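Local structure of similar to yteR (Bacilus subtilis) (Clostridium acetobutylicum, 4WU0) at residues P110-W118 against D154-N165. The protein is a family 105 glycoside hydrolase related to YteR that probably hydrolyses unsaturated rhamnogalacturonan fragments derived from pectin. Numbering follows the deposited sequence.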
loop_
_atom_site.group_PDB
_atom_site.type_symbol
_atom_site.label_atom_id
_atom_site.label_comp_id
_atom_site.label_asym_id
_atom_site.label_seq_id
_atom_site.Cartn_x
_atom_site.Cartn_y
_atom_site.Cartn_z
ATOM N N PRO A 110 1.502 20.382 1.334
ATOM C CA PRO A 110 0.208 21.056 1.437
ATOM C C PRO A 110 -0.900 20.165 1.967
ATOM O O PRO A 110 -0.897 18.954 1.731
ATOM C CB PRO A 110 -0.083 21.518 -0.004
ATOM C CG PRO A 110 0.753 20.623 -0.864
ATOM C CD PRO A 110 1.990 20.345 -0.053
ATOM N N ARG A 111 -1.844 20.783 2.665
ATOM C CA ARG A 111 -2.921 20.060 3.331
ATOM C C ARG A 111 -4.292 20.612 2.987
ATOM O O ARG A 111 -4.438 21.792 2.640
ATOM C CB ARG A 111 -2.732 20.124 4.838
ATOM C CG ARG A 111 -1.548 19.322 5.338
ATOM C CD ARG A 111 -1.239 19.695 6.747
ATOM N NE ARG A 111 -0.036 19.077 7.316
ATOM C CZ ARG A 111 -0.027 18.040 8.152
ATOM N NH1 ARG A 111 -1.154 17.422 8.494
ATOM N NH2 ARG A 111 1.129 17.617 8.653
ATOM N N THR A 112 -5.297 19.748 3.099
ATOM C CA THR A 112 -6.685 20.149 2.900
ATOM C C THR A 112 -7.156 20.975 4.083
ATOM O O THR A 112 -6.421 21.162 5.066
ATOM C CB THR A 112 -7.614 18.939 2.808
ATOM O OG1 THR A 112 -7.593 18.258 4.067
ATOM C CG2 THR A 112 -7.168 17.992 1.712
ATOM N N LYS A 113 -8.378 21.477 3.997
ATOM C CA LYS A 113 -8.931 22.316 5.058
ATOM C C LYS A 113 -8.994 21.561 6.394
ATOM O O LYS A 113 -8.962 22.174 7.471
ATOM C CB LYS A 113 -10.312 22.852 4.656
ATOM C CG LYS A 113 -11.410 21.813 4.694
ATOM C CD LYS A 113 -12.810 22.354 4.311
ATOM C CE LYS A 113 -12.865 22.978 2.921
ATOM N NZ LYS A 113 -14.276 23.163 2.448
ATOM N N GLU A 114 -9.077 20.236 6.315
ATOM C CA GLU A 114 -9.092 19.372 7.502
ATOM C C GLU A 114 -7.734 18.730 7.795
ATOM O O GLU A 114 -7.650 17.712 8.495
ATOM C CB GLU A 114 -10.150 18.291 7.337
ATOM C CG GLU A 114 -11.537 18.845 7.135
ATOM C CD GLU A 114 -12.529 17.779 6.753
ATOM O OE1 GLU A 114 -12.354 17.189 5.660
ATOM O OE2 GLU A 114 -13.469 17.545 7.547
ATOM N N ASN A 115 -6.678 19.324 7.251
ATOM C CA ASN A 115 -5.300 18.961 7.589
ATOM C C ASN A 115 -4.824 17.606 7.104
ATOM O O ASN A 115 -3.889 17.023 7.670
ATOM C CB ASN A 115 -5.039 19.134 9.098
ATOM C CG ASN A 115 -4.605 20.542 9.431
ATOM O OD1 ASN A 115 -3.682 21.069 8.811
ATOM N ND2 ASN A 115 -5.302 21.182 10.375
ATOM N N VAL A 116 -5.409 17.123 6.010
ATOM C CA VAL A 116 -4.934 15.904 5.365
ATOM C C VAL A 116 -3.993 16.280 4.224
ATOM O O VAL A 116 -4.263 17.214 3.473
ATOM C CB VAL A 116 -6.108 15.069 4.820
ATOM C CG1 VAL A 116 -5.628 13.792 4.203
ATOM C CG2 VAL A 116 -7.134 14.810 5.936
ATOM N N PHE A 117 -2.876 15.581 4.099
ATOM C CA PHE A 117 -1.963 15.824 2.980
ATOM C C PHE A 117 -2.697 15.730 1.623
ATOM O O PHE A 117 -3.390 14.739 1.339
ATOM C CB PHE A 117 -0.856 14.766 2.954
ATOM C CG PHE A 117 0.042 14.744 4.175
ATOM C CD1 PHE A 117 0.595 15.909 4.690
ATOM C CD2 PHE A 117 0.375 13.536 4.763
ATOM C CE1 PHE A 117 1.443 15.863 5.800
ATOM C CE2 PHE A 117 1.221 13.475 5.853
ATOM C CZ PHE A 117 1.755 14.640 6.374
ATOM N N TRP A 118 -2.500 16.723 0.776
ATOM C CA TRP A 118 -2.818 16.578 -0.633
ATOM C C TRP A 118 -2.029 15.395 -1.213
ATOM O O TRP A 118 -0.876 15.162 -0.866
ATOM C CB TRP A 118 -2.375 17.797 -1.431
ATOM C CG TRP A 118 -3.104 19.065 -1.180
ATOM C CD1 TRP A 118 -4.145 19.277 -0.314
ATOM C CD2 TRP A 118 -2.864 20.314 -1.832
ATOM N NE1 TRP A 118 -4.561 20.588 -0.389
ATOM C CE2 TRP A 118 -3.776 21.252 -1.298
ATOM C CE3 TRP A 118 -1.946 20.738 -2.800
ATOM C CZ2 TRP A 118 -3.821 22.572 -1.727
ATOM C CZ3 TRP A 118 -1.980 22.058 -3.218
ATOM C CH2 TRP A 118 -2.907 22.963 -2.677
ATOM N N ASP A 154 -1.590 13.748 14.531
ATOM C CA ASP A 154 -1.717 14.256 13.166
ATOM C C ASP A 154 -2.040 13.089 12.249
ATOM O O ASP A 154 -3.016 13.125 11.499
ATOM C CB ASP A 154 -0.393 14.929 12.785
ATOM C CG ASP A 154 -0.365 15.480 11.366
ATOM O OD1 ASP A 154 -1.327 15.303 10.585
ATOM O OD2 ASP A 154 0.667 16.089 11.035
ATOM N N ILE A 155 -1.230 12.043 12.348
ATOM C CA ILE A 155 -1.378 10.853 11.532
ATOM C C ILE A 155 -2.751 10.216 11.707
ATOM O O ILE A 155 -3.436 9.913 10.715
ATOM C CB ILE A 155 -0.263 9.859 11.878
ATOM C CG1 ILE A 155 1.078 10.422 11.385
ATOM C CG2 ILE A 155 -0.529 8.461 11.293
ATOM C CD1 ILE A 155 2.266 9.967 12.202
ATOM N N THR A 156 -3.173 9.994 12.944
ATOM C CA THR A 156 -4.455 9.330 13.146
ATOM C C THR A 156 -5.611 10.187 12.632
ATOM O O THR A 156 -6.562 9.681 12.051
ATOM C CB THR A 156 -4.686 8.924 14.615
ATOM O OG1 THR A 156 -4.600 10.059 15.476
ATOM C CG2 THR A 156 -3.646 7.906 15.035
ATOM N N HIS A 157 -5.532 11.490 12.849
ATOM C CA HIS A 157 -6.548 12.414 12.331
ATOM C C HIS A 157 -6.688 12.267 10.815
ATOM O O HIS A 157 -7.804 12.314 10.267
ATOM C CB HIS A 157 -6.145 13.846 12.686
ATOM C CG HIS A 157 -7.101 14.892 12.205
ATOM N ND1 HIS A 157 -8.319 15.130 12.808
ATOM C CD2 HIS A 157 -7.010 15.772 11.180
ATOM C CE1 HIS A 157 -8.930 16.121 12.185
ATOM N NE2 HIS A 157 -8.158 16.524 11.190
ATOM N N GLN A 158 -5.575 12.056 10.120
ATOM C CA GLN A 158 -5.651 11.899 8.667
ATOM C C GLN A 158 -6.423 10.647 8.267
ATOM O O GLN A 158 -7.221 10.677 7.333
ATOM C CB GLN A 158 -4.265 11.900 8.050
ATOM C CG GLN A 158 -3.570 13.231 8.316
ATOM C CD GLN A 158 -2.528 13.563 7.303
ATOM O OE1 GLN A 158 -2.737 13.394 6.094
ATOM N NE2 GLN A 158 -1.379 14.040 7.784
ATOM N N PHE A 159 -6.219 9.548 8.983
ATOM C CA PHE A 159 -7.010 8.348 8.733
ATOM C C PHE A 159 -8.485 8.552 9.000
ATOM O O PHE A 159 -9.327 8.065 8.246
ATOM C CB PHE A 159 -6.519 7.174 9.588
ATOM C CG PHE A 159 -5.297 6.515 9.034
ATOM C CD1 PHE A 159 -5.415 5.513 8.105
ATOM C CD2 PHE A 159 -4.032 6.937 9.406
ATOM C CE1 PHE A 159 -4.299 4.906 7.565
ATOM C CE2 PHE A 159 -2.901 6.341 8.874
ATOM C CZ PHE A 159 -3.032 5.324 7.953
ATOM N N ILE A 160 -8.799 9.248 10.094
ATOM C CA ILE A 160 -10.184 9.447 10.499
ATOM C C ILE A 160 -10.942 10.347 9.518
ATOM O O ILE A 160 -12.075 10.069 9.166
ATOM C CB ILE A 160 -10.233 10.008 11.925
ATOM C CG1 ILE A 160 -9.817 8.912 12.906
ATOM C CG2 ILE A 160 -11.620 10.525 12.284
ATOM C CD1 ILE A 160 -9.464 9.396 14.310
ATOM N N ILE A 161 -10.305 11.421 9.095
ATOM C CA ILE A 161 -10.917 12.345 8.143
ATOM C C ILE A 161 -11.072 11.662 6.784
ATOM O O ILE A 161 -12.054 11.883 6.084
ATOM C CB ILE A 161 -10.084 13.627 8.014
ATOM C CG1 ILE A 161 -10.094 14.414 9.320
ATOM C CG2 ILE A 161 -10.586 14.509 6.858
ATOM C CD1 ILE A 161 -11.451 14.858 9.787
ATOM N N THR A 162 -10.092 10.853 6.403
ATOM C CA THR A 162 -10.189 10.150 5.134
ATOM C C THR A 162 -11.399 9.222 5.139
ATOM O O THR A 162 -12.166 9.182 4.187
ATOM C CB THR A 162 -8.891 9.396 4.825
ATOM O OG1 THR A 162 -7.843 10.355 4.660
ATOM C CG2 THR A 162 -9.014 8.553 3.569
ATOM N N GLU A 163 -11.596 8.470 6.211
ATOM C CA GLU A 163 -12.758 7.611 6.258
ATOM C C GLU A 163 -14.058 8.430 6.244
ATOM O O GLU A 163 -15.011 8.056 5.564
ATOM C CB GLU A 163 -12.706 6.705 7.487
ATOM C CG GLU A 163 -13.791 5.657 7.515
ATOM C CD GLU A 163 -14.957 5.987 8.436
ATOM O OE1 GLU A 163 -15.106 7.154 8.868
ATOM O OE2 GLU A 163 -15.744 5.061 8.720
ATOM N N LYS A 164 -14.096 9.553 6.962
ATOM C CA LYS A 164 -15.289 10.389 7.000
ATOM C C LYS A 164 -15.680 10.859 5.601
ATOM O O LYS A 164 -16.854 10.824 5.225
ATOM C CB LYS A 164 -15.055 11.597 7.907
ATOM C CG LYS A 164 -16.227 12.563 7.961
ATOM C CD LYS A 164 -15.934 13.745 8.868
ATOM C CE LYS A 164 -17.201 14.554 9.116
ATOM N NZ LYS A 164 -17.415 15.646 8.120
ATOM N N ASN A 165 -14.693 11.272 4.818
ATOM C CA ASN A 165 -14.968 11.871 3.519
ATOM C C ASN A 165 -15.103 10.871 2.384
ATOM O O ASN A 165 -15.794 11.163 1.407
ATOM C CB ASN A 165 -13.888 12.884 3.137
ATOM C CG ASN A 165 -13.953 14.178 3.960
ATOM O OD1 ASN A 165 -15.022 14.724 4.214
ATOM N ND2 ASN A 165 -12.794 14.665 4.367
HETATM O O HOH W 1 -3.970 16.039 10.597
#
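Asp154 OD1 is gripped by Arg111 NH1 at 3.0 Å and by Gln158 NE2 from the opposite face of the carboxylate. Arg111 NH2 takes the syn lone pair of Asp154 OD2 at 2.9 Å, which makes an end-on, two-nitrogen salt bridge. The guanidinium and carboxylate planes are 35° apart. Arg111 NH1 also bonds Asn115 O within the loop. Phe117 CE1 lies over one face of the guanidinium, toward its rim.

Gln158 is used at both ends of its amide. Its OE1 accepts from Phe117 N at 3.0 Å, with the donor above the carbonyl plane. Its NE2 sits over one face of the Phe117 ring, 3.3 Å from CE2. The bonds to Phe117 N and Asp154 OD1 fix which way the amide is turned.

At the preceding helix position, His157 NE2 donates to Glu114 O at 3.0 Å. Glu114 CG lies anti to the carbonyl carbon (chi1 -59°); the extended chain carries OE1 to Asn165 ND2, 2.9 Å away in a nearly straight bond. Between these polar ends, Val116 CG2 packs on Ile161 CG2 at 3.6 Å.

The contact fastens the loop between helix 93-108 and strand 126-128, with its type I turn Thr112-Asn115, to helix 152-166. That helix also packs on helices 129-146, 199-215 and 223-240, probably within an (alpha/alpha)6 barrel, as in this family.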